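Local coordinates for thioredoxin-like fold domain-containing protein (Paracoccus denitrificans, PDB 3DML) that probably exchanges thiols and disulfides in the periplasm as a thioredoxin-like oxidoreductase serving chemotrophic sulfur oxidation, at residues Leu22-Gln27 with Pro78-Met83; Arg72-Thr77 with Ser89-Gly94. One frame throughout, in Å; residues are numbered along the deposited sequence. Where two conformers were deposited one is given.

Both contacts involve the four-stranded mixed sheet of a thioredoxin-like domain, their centres about 7 Å apart. Contact 1 joins strands 20-26 and 79-84 in the buried middle of the sheet, about 3 Å from the centre of the chain; contact 2 lies at the surface, where the loop before strand 79-84 meets the outermost strand 87-93. Along the chain the segments alternate: 22-27, 72-77, 78-83, 89-94. Residues 72-77 run straight into Pro78, whose cis peptide bond follows Thr77, and strands 79-84 and 87-93 are neighbours in the sheet. Pro78 touches Cys33, a cis-proline beside the CxxC cysteines as in thioredoxins.

Contact 1: residues Leu22-Gln27 with Pro78-Met83; sequences LLMFEQ and PTFVLM
Met24, a selenomethionine, and Phe80 form a non-hydrogen-bonded antiparallel pair whose side chains run side by side in the same direction. The extended chain of Met24, with CG anti to the backbone N (chi1 172°), passes along the Phe80 ring: CG lies 3.7 Å from Phe80 CE1, and SE makes an oblique Met-aromatic contact. Leu22 CD1 reaches Phe80 CB at 3.9 Å. This face is densely filled: the ring also meets Trp36 and, edge-to-face, Phe101, so long flexible or flat apolar residues suit it. On the other face, Leu23 CD1 touches CG of Met83, also a selenomethionine. Beta-branched Val81, well suited to a strand, sets CG2 3.8 Å from Phe25 CE2 and lies across from Leu23, while Val74 of the preceding loop touches Phe25.

Three good backbone bonds join the strands. Leu23 N binds Val81 O, Val81 N returns a 2.7 Å bond to Leu23 O, and Phe25 N reaches Thr79 O nearly straight, at 174°. Towards the end beside Cys33, the probable redox site, the grip slackens: Thr79 N to Phe25 O is a weak 3.4 Å bond, and beyond it Glu26 and Gln27 turn to partly exposed surroundings. Phe25 O also receives the CA-H of Pro78, which touches Cys33. Buried N-H and C=O groups paired between apolar faces probably make this part of the sheet stiff.

Contact 2: residues Arg72-Thr77 with Ser89-Gly94; sequences RPVTFT and SGRLEG
Arg91 reaches from strand 87-93 to the loop 72-77 and holds two successive carbonyls. Upstream, a classic beta bulge sets Ser89 and Gly90 together opposite Leu82. Arg91 then sends its long side chain towards the loop, bent at chi3 (65°), which turns the guanidinium to the loop backbone: NH2 donates to Arg72 O at 2.7 Å and NH1 to Pro73 O at 3.1 Å, both from above the carbonyl planes. The guanidinium groups of Arg72 and Arg91 stack, centres 4.3 Å apart and planes tilted by 26°, with Arg72 CG over the rim of one face of the Arg91 group. Like charges can stack here probably because carboxylates attend them: Glu88 pairs with Arg91 NE, and Glu93 with both arginines. An alanine in place of Arg91 would remove both donors, and would probably leave the loop carbonyls without these partners and the Arg72 guanidinium without its stacking surface.

Leu92, next along, points away from the loop, its apolar side chain packing on helix 98-112. Glu93 points back, its carboxylate plane almost perpendicular to the Arg72 guanidinium (88°). In their salt bridge OE2 accepts a weak bond from Arg72 NH1 at 3.0 Å, and Arg72 NH2 reaches OE1, long and weak at 3.4 Å. OE2 also takes a 2.6 Å bond from a water that accepts from Thr75 N, so an acid suits this place, beside cations and linked through water to an amide. Gly94 ends the segment with CA 3.5 Å from Phe76 CE2; its backbone angles call for glycine.

The polar network thus bridges the loop to the edge strand, over Thr79 and Val81 of neighbouring strand 79-84, whereas helix 98-112 lies against the other face of the sheet.

Contact 1: residues Leu22-Gln27 with Pro78-Met83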
# COMPACT_ATOMS: atom_id res chain seq x y z
N LEU A 22 -0.20 5.63 -0.81
CA LEU A 22 -0.07 4.18 -0.75
C LEU A 22 -1.44 3.55 -0.85
O LEU A 22 -2.26 3.70 0.05
CB LEU A 22 0.56 3.75 0.57
CG LEU A 22 1.06 2.30 0.67
CD1 LEU A 22 2.27 2.05 -0.25
CD2 LEU A 22 1.48 2.10 2.09
N LEU A 23 -1.67 2.83 -1.94
CA LEU A 23 -2.90 2.08 -2.10
C LEU A 23 -2.73 0.73 -1.46
O LEU A 23 -1.75 0.01 -1.74
CB LEU A 23 -3.21 1.88 -3.58
CG LEU A 23 -3.38 3.14 -4.40
CD1 LEU A 23 -3.69 2.72 -5.84
CD2 LEU A 23 -4.50 4.00 -3.83
N MSE A 24 -3.68 0.38 -0.61
CA MSE A 24 -3.68 -0.93 -0.00
C MSE A 24 -4.86 -1.72 -0.55
O MSE A 24 -6.02 -1.34 -0.34
CB MSE A 24 -3.78 -0.80 1.50
CG MSE A 24 -3.99 -2.13 2.17
SE MSE A 24 -4.24 -1.95 4.07
CE MSE A 24 -3.97 -3.84 4.42
N PHE A 25 -4.56 -2.82 -1.23
CA PHE A 25 -5.58 -3.66 -1.83
C PHE A 25 -5.92 -4.82 -0.90
O PHE A 25 -5.04 -5.56 -0.47
CB PHE A 25 -5.14 -4.16 -3.21
CG PHE A 25 -5.13 -3.08 -4.24
CD1 PHE A 25 -6.27 -2.84 -5.01
CD2 PHE A 25 -4.00 -2.29 -4.43
CE1 PHE A 25 -6.27 -1.82 -5.97
CE2 PHE A 25 -3.98 -1.27 -5.38
CZ PHE A 25 -5.11 -1.02 -6.15
N GLU A 26 -7.22 -4.95 -0.63
CA GLU A 26 -7.75 -5.93 0.32
C GLU A 26 -8.84 -6.80 -0.30
O GLU A 26 -9.28 -6.54 -1.42
CB GLU A 26 -8.40 -5.20 1.50
CG GLU A 26 -7.48 -4.30 2.27
CD GLU A 26 -7.96 -4.10 3.69
OE1 GLU A 26 -7.11 -4.00 4.60
OE2 GLU A 26 -9.19 -4.05 3.90
N GLN A 27 -9.26 -7.84 0.42
CA GLN A 27 -10.44 -8.62 0.05
C GLN A 27 -11.01 -9.24 1.32
O GLN A 27 -10.30 -9.31 2.33
CB GLN A 27 -10.10 -9.73 -0.96
CG GLN A 27 -9.22 -10.89 -0.44
CD GLN A 27 -8.95 -11.88 -1.54
OE1 GLN A 27 -9.88 -12.46 -2.11
NE2 GLN A 27 -7.66 -12.06 -1.88
N PRO A 78 -2.59 -8.80 1.18
CA PRO A 78 -2.55 -7.36 0.90
C PRO A 78 -1.47 -7.02 -0.13
O PRO A 78 -0.39 -7.62 -0.13
CB PRO A 78 -2.20 -6.74 2.26
CG PRO A 78 -1.41 -7.82 2.96
CD PRO A 78 -1.89 -9.15 2.44
N THR A 79 -1.77 -6.07 -1.00
CA THR A 79 -0.73 -5.48 -1.85
C THR A 79 -0.73 -3.99 -1.57
O THR A 79 -1.80 -3.37 -1.49
CB THR A 79 -1.01 -5.73 -3.35
OG1 THR A 79 -0.83 -7.13 -3.64
CG2 THR A 79 -0.06 -4.92 -4.26
N PHE A 80 0.45 -3.40 -1.46
CA PHE A 80 0.55 -1.97 -1.21
C PHE A 80 1.21 -1.33 -2.42
O PHE A 80 2.35 -1.66 -2.72
CB PHE A 80 1.41 -1.70 0.03
CG PHE A 80 0.90 -2.40 1.27
CD1 PHE A 80 -0.02 -1.76 2.11
CD2 PHE A 80 1.34 -3.69 1.58
CE1 PHE A 80 -0.50 -2.39 3.26
CE2 PHE A 80 0.86 -4.36 2.74
CZ PHE A 80 -0.06 -3.69 3.58
N VAL A 81 0.49 -0.46 -3.12
CA VAL A 81 1.05 0.14 -4.31
C VAL A 81 1.38 1.60 -4.03
O VAL A 81 0.50 2.39 -3.66
CB VAL A 81 0.10 0.06 -5.53
CG1 VAL A 81 0.76 0.71 -6.75
CG2 VAL A 81 -0.26 -1.40 -5.84
N LEU A 82 2.64 1.96 -4.21
CA LEU A 82 3.04 3.35 -4.05
C LEU A 82 2.81 4.04 -5.38
O LEU A 82 3.42 3.68 -6.40
CB LEU A 82 4.50 3.47 -3.61
CG LEU A 82 4.93 4.92 -3.31
CD1 LEU A 82 4.31 5.43 -1.99
CD2 LEU A 82 6.45 5.03 -3.29
N MSE A 83 1.94 5.04 -5.34
CA MSE A 83 1.58 5.85 -6.50
C MSE A 83 2.29 7.18 -6.41
O MSE A 83 2.32 7.80 -5.34
CB MSE A 83 0.08 6.15 -6.49
CG MSE A 83 -0.81 4.97 -6.34
SE MSE A 83 -0.70 3.79 -7.91
CE MSE A 83 -1.55 4.99 -9.17

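Contact 2: residues Arg72-Thr77 with Ser89-Gly94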
# COMPACT_ATOMS: atom_id res chain seq x y z
N ARG A 72 0.70 -3.42 -13.37
CA ARG A 72 0.19 -4.76 -13.60
C ARG A 72 -0.99 -4.96 -12.65
O ARG A 72 -1.15 -4.17 -11.71
CB ARG A 72 1.29 -5.81 -13.37
CG ARG A 72 2.02 -5.71 -12.04
CD ARG A 72 3.07 -6.84 -11.98
NE ARG A 72 3.87 -6.80 -10.76
CZ ARG A 72 3.67 -7.57 -9.69
NH1 ARG A 72 2.64 -8.43 -9.65
NH2 ARG A 72 4.48 -7.46 -8.65
N PRO A 73 -1.83 -5.98 -12.92
CA PRO A 73 -2.99 -6.19 -12.04
C PRO A 73 -2.60 -6.50 -10.59
O PRO A 73 -1.46 -6.92 -10.32
CB PRO A 73 -3.70 -7.39 -12.65
CG PRO A 73 -2.91 -7.86 -13.81
CD PRO A 73 -1.84 -6.86 -14.10
N VAL A 74 -3.52 -6.25 -9.67
CA VAL A 74 -3.31 -6.70 -8.29
C VAL A 74 -3.82 -8.14 -8.20
O VAL A 74 -5.00 -8.39 -8.47
CB VAL A 74 -4.09 -5.84 -7.28
CG1 VAL A 74 -3.92 -6.39 -5.86
CG2 VAL A 74 -3.57 -4.41 -7.35
N THR A 75 -2.96 -9.07 -7.80
CA THR A 75 -3.32 -10.48 -7.80
C THR A 75 -3.18 -11.13 -6.41
O THR A 75 -3.50 -12.32 -6.24
CB THR A 75 -2.47 -11.24 -8.82
OG1 THR A 75 -1.09 -10.96 -8.57
CG2 THR A 75 -2.81 -10.75 -10.26
N PHE A 76 -2.74 -10.34 -5.43
CA PHE A 76 -2.43 -10.85 -4.10
C PHE A 76 -2.91 -9.81 -3.12
O PHE A 76 -2.83 -8.63 -3.41
CB PHE A 76 -0.91 -11.05 -3.91
CG PHE A 76 -0.55 -11.73 -2.62
CD1 PHE A 76 -0.46 -13.12 -2.55
CD2 PHE A 76 -0.30 -10.97 -1.47
CE1 PHE A 76 -0.13 -13.75 -1.32
CE2 PHE A 76 0.03 -11.59 -0.24
CZ PHE A 76 0.09 -12.97 -0.17
N THR A 77 -3.50 -10.24 -2.01
CA THR A 77 -3.81 -9.31 -0.93
C THR A 77 -3.13 -9.76 0.39
O THR A 77 -3.11 -10.95 0.68
CB THR A 77 -5.32 -9.19 -0.67
OG1 THR A 77 -5.85 -10.46 -0.31
CG2 THR A 77 -6.06 -8.67 -1.92
N SER A 89 4.46 3.74 -8.86
CA SER A 89 5.92 3.87 -8.79
C SER A 89 6.54 2.52 -8.41
O SER A 89 7.58 2.13 -8.94
CB SER A 89 6.32 4.97 -7.78
OG SER A 89 7.73 5.02 -7.61
N GLY A 90 5.92 1.81 -7.47
CA GLY A 90 6.44 0.51 -7.05
C GLY A 90 5.41 -0.12 -6.15
O GLY A 90 4.41 0.52 -5.84
N ARG A 91 5.65 -1.35 -5.72
CA ARG A 91 4.69 -2.03 -4.85
C ARG A 91 5.36 -3.03 -3.93
O ARG A 91 6.47 -3.50 -4.19
CB ARG A 91 3.59 -2.73 -5.69
CG ARG A 91 4.07 -3.95 -6.46
CD ARG A 91 2.86 -4.70 -7.06
NE ARG A 91 2.14 -3.90 -8.05
CZ ARG A 91 1.05 -4.31 -8.71
NH1 ARG A 91 0.53 -5.51 -8.45
NH2 ARG A 91 0.46 -3.51 -9.60
N LEU A 92 4.68 -3.31 -2.83
CA LEU A 92 5.04 -4.38 -1.92
C LEU A 92 3.88 -5.36 -1.90
O LEU A 92 2.73 -4.95 -1.70
CB LEU A 92 5.13 -3.84 -0.50
CG LEU A 92 6.04 -2.72 -0.08
CD1 LEU A 92 5.85 -2.58 1.44
CD2 LEU A 92 7.44 -3.15 -0.46
N GLU A 93 4.15 -6.64 -2.08
CA GLU A 93 3.08 -7.62 -2.00
C GLU A 93 3.27 -8.45 -0.74
O GLU A 93 4.33 -9.03 -0.52
CB GLU A 93 3.04 -8.51 -3.26
CG GLU A 93 2.82 -7.68 -4.57
CD GLU A 93 2.82 -8.53 -5.84
OE1 GLU A 93 3.73 -9.37 -5.98
OE2 GLU A 93 1.94 -8.32 -6.73
N GLY A 94 2.22 -8.50 0.07
CA GLY A 94 2.20 -9.27 1.32
C GLY A 94 2.58 -8.45 2.55
O GLY A 94 2.97 -7.28 2.45
O HOH W 1 -0.55 -7.94 -6.33